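Local coordinates for protein 2,4-dihydroxyhept-2-ene-1,7-dioic acid aldolase (Kordia algicida OT-1, PDB 6BDE) that binds heme b and, as a member of the heme nitric oxide/oxygen (H-NOX) family, probably senses nitric oxide, at residues G145-T150 against F174-N179; G84-Y89 against I93-S98. The protein carries 1 engineered substitution. All blocks are in the same frame, centred on the assembly; numbering follows the deposited sequence.

Contact 1: G145-T150 against F174-N179; sequences GLMNKT and FIINKN. With HEM (protoporphyrin IX containing Fe), chain B.
Met147 and Ile176 mark the closest approach of the two backbones, with 9.2 Å between their CA atoms: residues 145-150 of helix 140-153 pass over residues 174-178 of strand 171-178 at a spacing that side chains alone span. Met147 does most of the spanning. Its chain is extended beyond CG (chi2 -179°), which carries sulfur and methyl down to the strand. The methyl CE lies over one face of the Phe174 ring, 4.0 Å from the ring centre and 28° off the normal, a CH-pi contact. The sulfur comes in obliquely, with SD 3.5 Å from Phe174 CD2, in a Met-aromatic pairing. SD also meets Ile176 CD1, at 3.9 Å. The same methyl touches the porphyrin periphery, where Met147 CE is 3.4 Å from heme CBC, the end of a vinyl group. With an alanine here, the Phe174 face and that vinyl would probably lose the group packed against both, opening a gap between helix and strand. One residue earlier, Leu146 sets CD1 3.4 Å from heme C4C, while Thr150 folds back on its own helix: OG1 donates to Leu146 O at 2.7 Å, and Thr150 N binds that oxygen from the opposite face of the carbonyl plane. Leu146, Met147 and Thr150 thus line the heme pocket, and Phe174 and Ile176 of the sheet back Met147 from behind. Strands 128-134 and 158-164, paired with strand 171-178, add Met131 and Ile160 against Met147; helix 63-81 packs Phe75 on Leu146, and helix 92-96 sets Leu96 beside Met147.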
loop_
_atom_site.group_PDB
_atom_site.type_symbol
_atom_site.label_atom_id
_atom_site.label_comp_id
_atom_site.label_asym_id
_atom_site.label_seq_id
_atom_site.Cartn_x
_atom_site.Cartn_y
_atom_site.Cartn_z
ATOM N N GLY A 145 2.325 4.396 -2.459
ATOM C CA GLY A 145 2.770 3.689 -3.649
ATOM C C GLY A 145 1.615 3.245 -4.526
ATOM O O GLY A 145 1.713 3.269 -5.755
ATOM N N LEU A 146 0.506 2.834 -3.906
ATOM C CA LEU A 146 -0.683 2.490 -4.679
ATOM C C LEU A 146 -1.279 3.725 -5.344
ATOM O O LEU A 146 -1.790 3.646 -6.467
ATOM C CB LEU A 146 -1.716 1.810 -3.778
ATOM C CG LEU A 146 -1.389 0.386 -3.323
ATOM C CD1 LEU A 146 -2.249 -0.013 -2.136
ATOM C CD2 LEU A 146 -1.573 -0.596 -4.467
ATOM N N MET A 147 -1.225 4.874 -4.663
ATOM C CA MET A 147 -1.710 6.112 -5.262
ATOM C C MET A 147 -0.838 6.536 -6.437
ATOM O O MET A 147 -1.351 7.002 -7.461
ATOM C CB MET A 147 -1.763 7.222 -4.214
ATOM C CG MET A 147 -2.833 7.051 -3.147
ATOM S SD MET A 147 -2.804 8.442 -2.000
ATOM C CE MET A 147 -4.055 7.959 -0.815
ATOM N N ASN A 148 0.485 6.395 -6.300
ATOM C CA ASN A 148 1.393 6.728 -7.395
ATOM C C ASN A 148 1.037 5.955 -8.658
ATOM O O ASN A 148 0.962 6.525 -9.753
ATOM C CB ASN A 148 2.839 6.436 -6.989
ATOM C CG ASN A 148 3.398 7.461 -6.023
ATOM O OD1 ASN A 148 2.797 8.510 -5.792
ATOM N ND2 ASN A 148 4.562 7.162 -5.456
ATOM N N LYS A 149 0.813 4.647 -8.520
ATOM C CA LYS A 149 0.502 3.811 -9.671
ATOM C C LYS A 149 -0.932 3.980 -10.152
ATOM O O LYS A 149 -1.224 3.651 -11.308
ATOM C CB LYS A 149 0.773 2.343 -9.340
ATOM C CG LYS A 149 2.250 2.009 -9.222
ATOM C CD LYS A 149 2.965 2.246 -10.543
ATOM C CE LYS A 149 4.457 1.991 -10.419
ATOM N NZ LYS A 149 5.149 2.115 -11.732
ATOM N N THR A 150 -1.829 4.475 -9.297
ATOM C CA THR A 150 -3.176 4.807 -9.751
ATOM C C THR A 150 -3.131 5.926 -10.783
ATOM O O THR A 150 -3.793 5.857 -11.826
ATOM C CB THR A 150 -4.049 5.208 -8.561
ATOM O OG1 THR A 150 -4.187 4.093 -7.671
ATOM C CG2 THR A 150 -5.430 5.649 -9.033
ATOM N N PHE A 174 -3.488 13.085 3.547
ATOM C CA PHE A 174 -2.991 13.026 2.178
ATOM C C PHE A 174 -3.517 14.232 1.411
ATOM O O PHE A 174 -4.734 14.423 1.311
ATOM C CB PHE A 174 -3.428 11.732 1.489
ATOM C CG PHE A 174 -2.602 10.532 1.856
ATOM C CD1 PHE A 174 -2.740 9.928 3.095
ATOM C CD2 PHE A 174 -1.700 9.996 0.953
ATOM C CE1 PHE A 174 -1.986 8.817 3.428
ATOM C CE2 PHE A 174 -0.944 8.886 1.280
ATOM C CZ PHE A 174 -1.086 8.296 2.519
ATOM N N ILE A 175 -2.609 15.037 0.874
ATOM C CA ILE A 175 -2.964 16.177 0.036
ATOM C C ILE A 175 -2.525 15.831 -1.382
ATOM O O ILE A 175 -1.334 15.884 -1.708
ATOM C CB ILE A 175 -2.325 17.480 0.528
ATOM C CG1 ILE A 175 -2.582 17.665 2.024
ATOM C CG2 ILE A 175 -2.871 18.664 -0.254
ATOM C CD1 ILE A 175 -1.994 18.936 2.595
ATOM N N ILE A 176 -3.486 15.471 -2.226
ATOM C CA ILE A 176 -3.226 14.987 -3.577
ATOM C C ILE A 176 -3.621 16.070 -4.569
ATOM O O ILE A 176 -4.759 16.555 -4.551
ATOM C CB ILE A 176 -3.985 13.680 -3.858
ATOM C CG1 ILE A 176 -3.646 12.627 -2.803
ATOM C CG2 ILE A 176 -3.659 13.169 -5.250
ATOM C CD1 ILE A 176 -4.802 11.709 -2.464
ATOM N N ASN A 177 -2.685 16.443 -5.440
ATOM C CA ASN A 177 -2.923 17.450 -6.470
ATOM C C ASN A 177 -2.385 16.921 -7.791
ATOM O O ASN A 177 -1.173 16.725 -7.935
ATOM C CB ASN A 177 -2.264 18.780 -6.108
ATOM C CG ASN A 177 -3.175 19.679 -5.297
ATOM O OD1 ASN A 177 -4.032 20.371 -5.845
ATOM N ND2 ASN A 177 -2.991 19.676 -3.982
ATOM N N LYS A 178 -3.280 16.687 -8.749
ATOM C CA LYS A 178 -2.851 16.245 -10.068
ATOM C C LYS A 178 -1.968 17.308 -10.708
ATOM O O LYS A 178 -2.275 18.502 -10.674
ATOM C CB LYS A 178 -4.062 15.947 -10.953
ATOM C CG LYS A 178 -3.914 14.678 -11.782
ATOM C CD LYS A 178 -5.176 14.379 -12.572
ATOM C CE LYS A 178 -5.417 15.428 -13.643
ATOM N NZ LYS A 178 -6.712 15.213 -14.342
ATOM N N ASN A 179 -0.860 16.861 -11.292
ATOM C CA ASN A 179 0.204 17.765 -11.692
ATOM C C ASN A 179 -0.205 18.630 -12.880
ATOM O O ASN A 179 -1.115 18.302 -13.647
ATOM C CB ASN A 179 1.465 16.976 -12.043
ATOM C CG ASN A 179 2.304 16.650 -10.827
ATOM O OD1 ASN A 179 2.548 17.508 -9.980
ATOM N ND2 ASN A 179 2.747 15.403 -10.731
HETATM C CHA HEM B . -4.646 -3.293 2.759
HETATM C CHB HEM B . -7.122 -5.114 -1.717
HETATM C CHC HEM B . -6.988 -0.044 -3.875
HETATM C CHD HEM B . -4.281 1.735 0.510
HETATM C C1A HEM B . -5.418 -3.967 1.398
HETATM C C2A HEM B . -5.355 -5.376 1.507
HETATM C C3A HEM B . -5.967 -5.818 0.404
HETATM C C4A HEM B . -6.343 -4.647 -0.284
HETATM C CMA HEM B . -6.210 -7.267 -0.012
HETATM C CAA HEM B . -4.756 -6.208 2.640
HETATM C CBA HEM B . -5.852 -6.438 3.686
HETATM C CGA HEM B . -5.378 -7.378 4.791
HETATM O O1A HEM B . -6.206 -7.831 5.625
HETATM O O2A HEM B . -4.164 -7.702 4.873
HETATM C C1B HEM B . -7.165 -3.717 -2.603
HETATM C C2B HEM B . -7.525 -3.797 -4.099
HETATM C C3B HEM B . -7.471 -2.459 -4.590
HETATM C C4B HEM B . -7.093 -1.631 -3.396
HETATM C CMB HEM B . -7.879 -5.058 -4.887
HETATM C CAB HEM B . -7.752 -1.955 -6.001
HETATM C CBB HEM B . -8.908 -2.195 -6.582
HETATM C C1C HEM B . -6.104 0.657 -2.586
HETATM C C2C HEM B . -5.582 1.912 -2.967
HETATM C C3C HEM B . -4.917 2.344 -1.883
HETATM C C4C HEM B . -5.089 1.325 -0.927
HETATM C CMC HEM B . -5.742 2.622 -4.310
HETATM C CAC HEM B . -4.155 3.655 -1.716
HETATM C CBC HEM B . -4.698 4.641 -1.035
HETATM C C1D HEM B . -4.261 0.278 1.335
HETATM C C2D HEM B . -3.283 0.372 2.482
HETATM C C3D HEM B . -3.333 -0.904 3.106
HETATM C C4D HEM B . -4.350 -1.738 2.299
HETATM C CMD HEM B . -2.438 1.573 2.900
HETATM C CAD HEM B . -2.536 -1.349 4.332
HETATM C CBD HEM B . -3.461 -1.684 5.497
HETATM C CGD HEM B . -3.555 -0.475 6.421
HETATM O O1D HEM B . -3.117 0.640 6.033
HETATM O O2D HEM B . -4.074 -0.598 7.561
HETATM N NA HEM B . -5.970 -3.401 0.244
HETATM N NB HEM B . -6.794 -2.306 -2.105
HETATM N NC HEM B . -5.784 0.169 -1.314
HETATM N ND HEM B . -4.938 -1.021 1.065
HETATM FE FE HEM B . -6.341 -1.492 -0.312
#

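Contact 2: G84-Y89 against I93-S98; sequences GLLATY and IEMLAS
Tyr89 holds CG opposite its carbonyl carbon (chi1 -59°), which sets its ring against CA and CB of Met95; Met95 in turn directs CG opposite its own N (chi1 169°) and runs on extended, carrying its sulfur past the ring to Leu86. The two side chains cross at about a right angle, where the backbones come within 5.9 Å, measured between Tyr89 CA and Met95 CA. What lies over the ring face is the backbone carbon: Met95 CA is 3.9 Å from the Tyr89 ring centre and 23° off its normal, a CH-pi contact offset toward the rim. Met95 CB follows, 3.6 Å from Tyr89 CG, and the sulfur makes an oblique Met-aromatic contact, with SD 4.9 Å from the centre of the Tyr89 ring. The opposite face is filled from within its own segment by the methyl of Thr88, CG2 standing 3.8 Å above the ring plane, so the ring is sandwiched. Farther out, Met95 SD reaches Leu86 CD1 at 3.6 Å, tying the side chains of both short helices together. At the phenol end, Tyr89 OH lies 3.2 Å from Ser98 CB, a van der Waals touch. Ser98 sits at the N-cap position before helix 99-110, yet its OG turns back to donate to Glu94 O at 2.7 Å. Ser98 OG is thus spent on its own segment and Tyr89 OH on His102 ND1, so neither hydroxyl bonds across the contact. Between the two segments the contact is apolar and dispersive, and the Tyr89-His102 bond links it to helix 99-110.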
loop_
_atom_site.group_PDB
_atom_site.type_symbol
_atom_site.label_atom_id
_atom_site.label_comp_id
_atom_site.label_asym_id
_atom_site.label_seq_id
_atom_site.Cartn_x
_atom_site.Cartn_y
_atom_site.Cartn_z
ATOM N N GLY A 84 -11.493 -5.930 -13.758
ATOM C CA GLY A 84 -12.839 -5.398 -13.889
ATOM C C GLY A 84 -13.150 -4.336 -12.852
ATOM O O GLY A 84 -13.803 -3.332 -13.154
ATOM N N LEU A 85 -12.693 -4.541 -11.616
ATOM C CA LEU A 85 -12.872 -3.521 -10.588
ATOM C C LEU A 85 -12.077 -2.264 -10.921
ATOM O O LEU A 85 -12.531 -1.145 -10.652
ATOM C CB LEU A 85 -12.465 -4.081 -9.224
ATOM C CG LEU A 85 -12.612 -3.182 -7.993
ATOM C CD1 LEU A 85 -14.076 -2.939 -7.677
ATOM C CD2 LEU A 85 -11.911 -3.808 -6.798
ATOM N N LEU A 86 -10.896 -2.429 -11.520
ATOM C CA LEU A 86 -10.096 -1.276 -11.918
ATOM C C LEU A 86 -10.706 -0.570 -13.123
ATOM O O LEU A 86 -10.685 0.664 -13.204
ATOM C CB LEU A 86 -8.663 -1.716 -12.215
ATOM C CG LEU A 86 -7.653 -0.643 -12.624
ATOM C CD1 LEU A 86 -7.547 0.434 -11.560
ATOM C CD2 LEU A 86 -6.295 -1.272 -12.889
ATOM N N ALA A 87 -11.258 -1.335 -14.068
ATOM C CA ALA A 87 -11.887 -0.757 -15.250
ATOM C C ALA A 87 -13.162 0.011 -14.925
ATOM O O ALA A 87 -13.684 0.706 -15.802
ATOM C CB ALA A 87 -12.194 -1.853 -16.272
ATOM N N THR A 88 -13.675 -0.106 -13.698
ATOM C CA THR A 88 -14.836 0.680 -13.298
ATOM C C THR A 88 -14.544 2.174 -13.361
ATOM O O THR A 88 -15.430 2.970 -13.694
ATOM C CB THR A 88 -15.275 0.266 -11.888
ATOM O OG1 THR A 88 -16.054 -0.934 -11.960
ATOM C CG2 THR A 88 -16.098 1.358 -11.209
ATOM N N TYR A 89 -13.305 2.568 -13.089
ATOM C CA TYR A 89 -12.936 3.970 -12.978
ATOM C C TYR A 89 -12.220 4.453 -14.234
ATOM O O TYR A 89 -11.508 3.699 -14.900
ATOM C CB TYR A 89 -12.050 4.192 -11.752
ATOM C CG TYR A 89 -12.728 3.774 -10.471
ATOM C CD1 TYR A 89 -13.608 4.628 -9.822
ATOM C CD2 TYR A 89 -12.509 2.517 -9.926
ATOM C CE1 TYR A 89 -14.239 4.248 -8.657
ATOM C CE2 TYR A 89 -13.137 2.126 -8.760
ATOM C CZ TYR A 89 -14.001 2.997 -8.130
ATOM O OH TYR A 89 -14.628 2.611 -6.970
ATOM N N ILE A 93 -8.510 10.561 -9.560
ATOM C CA ILE A 93 -9.039 11.223 -8.370
ATOM C C ILE A 93 -10.338 10.561 -7.925
ATOM O O ILE A 93 -10.564 10.348 -6.727
ATOM C CB ILE A 93 -9.226 12.727 -8.638
ATOM C CG1 ILE A 93 -7.869 13.424 -8.742
ATOM C CG2 ILE A 93 -10.074 13.368 -7.547
ATOM C CD1 ILE A 93 -7.079 13.416 -7.453
ATOM N N GLU A 94 -11.205 10.214 -8.879
ATOM C CA GLU A 94 -12.470 9.571 -8.533
ATOM C C GLU A 94 -12.241 8.199 -7.912
ATOM O O GLU A 94 -12.955 7.803 -6.983
ATOM C CB GLU A 94 -13.356 9.458 -9.773
ATOM C CG GLU A 94 -14.827 9.227 -9.464
ATOM C CD GLU A 94 -15.483 10.433 -8.821
ATOM O OE1 GLU A 94 -15.484 11.515 -9.446
ATOM O OE2 GLU A 94 -15.997 10.300 -7.692
ATOM N N MET A 95 -11.249 7.458 -8.411
ATOM C CA MET A 95 -10.962 6.138 -7.858
ATOM C C MET A 95 -10.435 6.239 -6.431
ATOM O O MET A 95 -10.854 5.474 -5.553
ATOM C CB MET A 95 -9.965 5.400 -8.750
ATOM C CG MET A 95 -9.397 4.134 -8.132
ATOM S SD MET A 95 -8.480 3.117 -9.306
ATOM C CE MET A 95 -7.693 1.954 -8.196
ATOM N N LEU A 96 -9.518 7.177 -6.178
ATOM C CA LEU A 96 -8.975 7.333 -4.833
ATOM C C LEU A 96 -10.035 7.815 -3.850
ATOM O O LEU A 96 -10.008 7.431 -2.675
ATOM C CB LEU A 96 -7.785 8.294 -4.855
ATOM C CG LEU A 96 -6.551 7.813 -5.623
ATOM C CD1 LEU A 96 -5.401 8.797 -5.466
ATOM C CD2 LEU A 96 -6.137 6.423 -5.163
ATOM N N ALA A 97 -10.974 8.644 -4.304
ATOM C CA ALA A 97 -12.089 9.042 -3.452
ATOM C C ALA A 97 -13.115 7.932 -3.277
ATOM O O ALA A 97 -14.091 8.125 -2.543
ATOM C CB ALA A 97 -12.765 10.291 -4.018
ATOM N N SER A 98 -12.919 6.785 -3.925
ATOM C CA SER A 98 -13.846 5.664 -3.847
ATOM C C SER A 98 -13.243 4.457 -3.138
ATOM O O SER A 98 -13.831 3.371 -3.176
ATOM C CB SER A 98 -14.310 5.269 -5.249
ATOM O OG SER A 98 -14.931 6.361 -5.905
#

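In the fold
Reading from the N terminus, contact 2 comes first and closes a short loop, with three residues between its segments, joining helices 83-87 and 92-96 just ahead of helix 99-110, which carries the axial heme ligand His104. Contact 1 opens only later, on helix 140-153, and closes a longer loop of 23 residues that includes strand 158-164 before the chain returns on strand 171-178. The two follow in series, neither nested nor crossed. In space they adjoin, their centres about 13 Å apart: Leu96 CD1 packs 3.9 Å from Met147 CG, and Met95 SD lies 4.0 Å from Thr150 CG2. Helix 92-96 thereby joins the helical part around the heme to the sheet-backed helix 140-153.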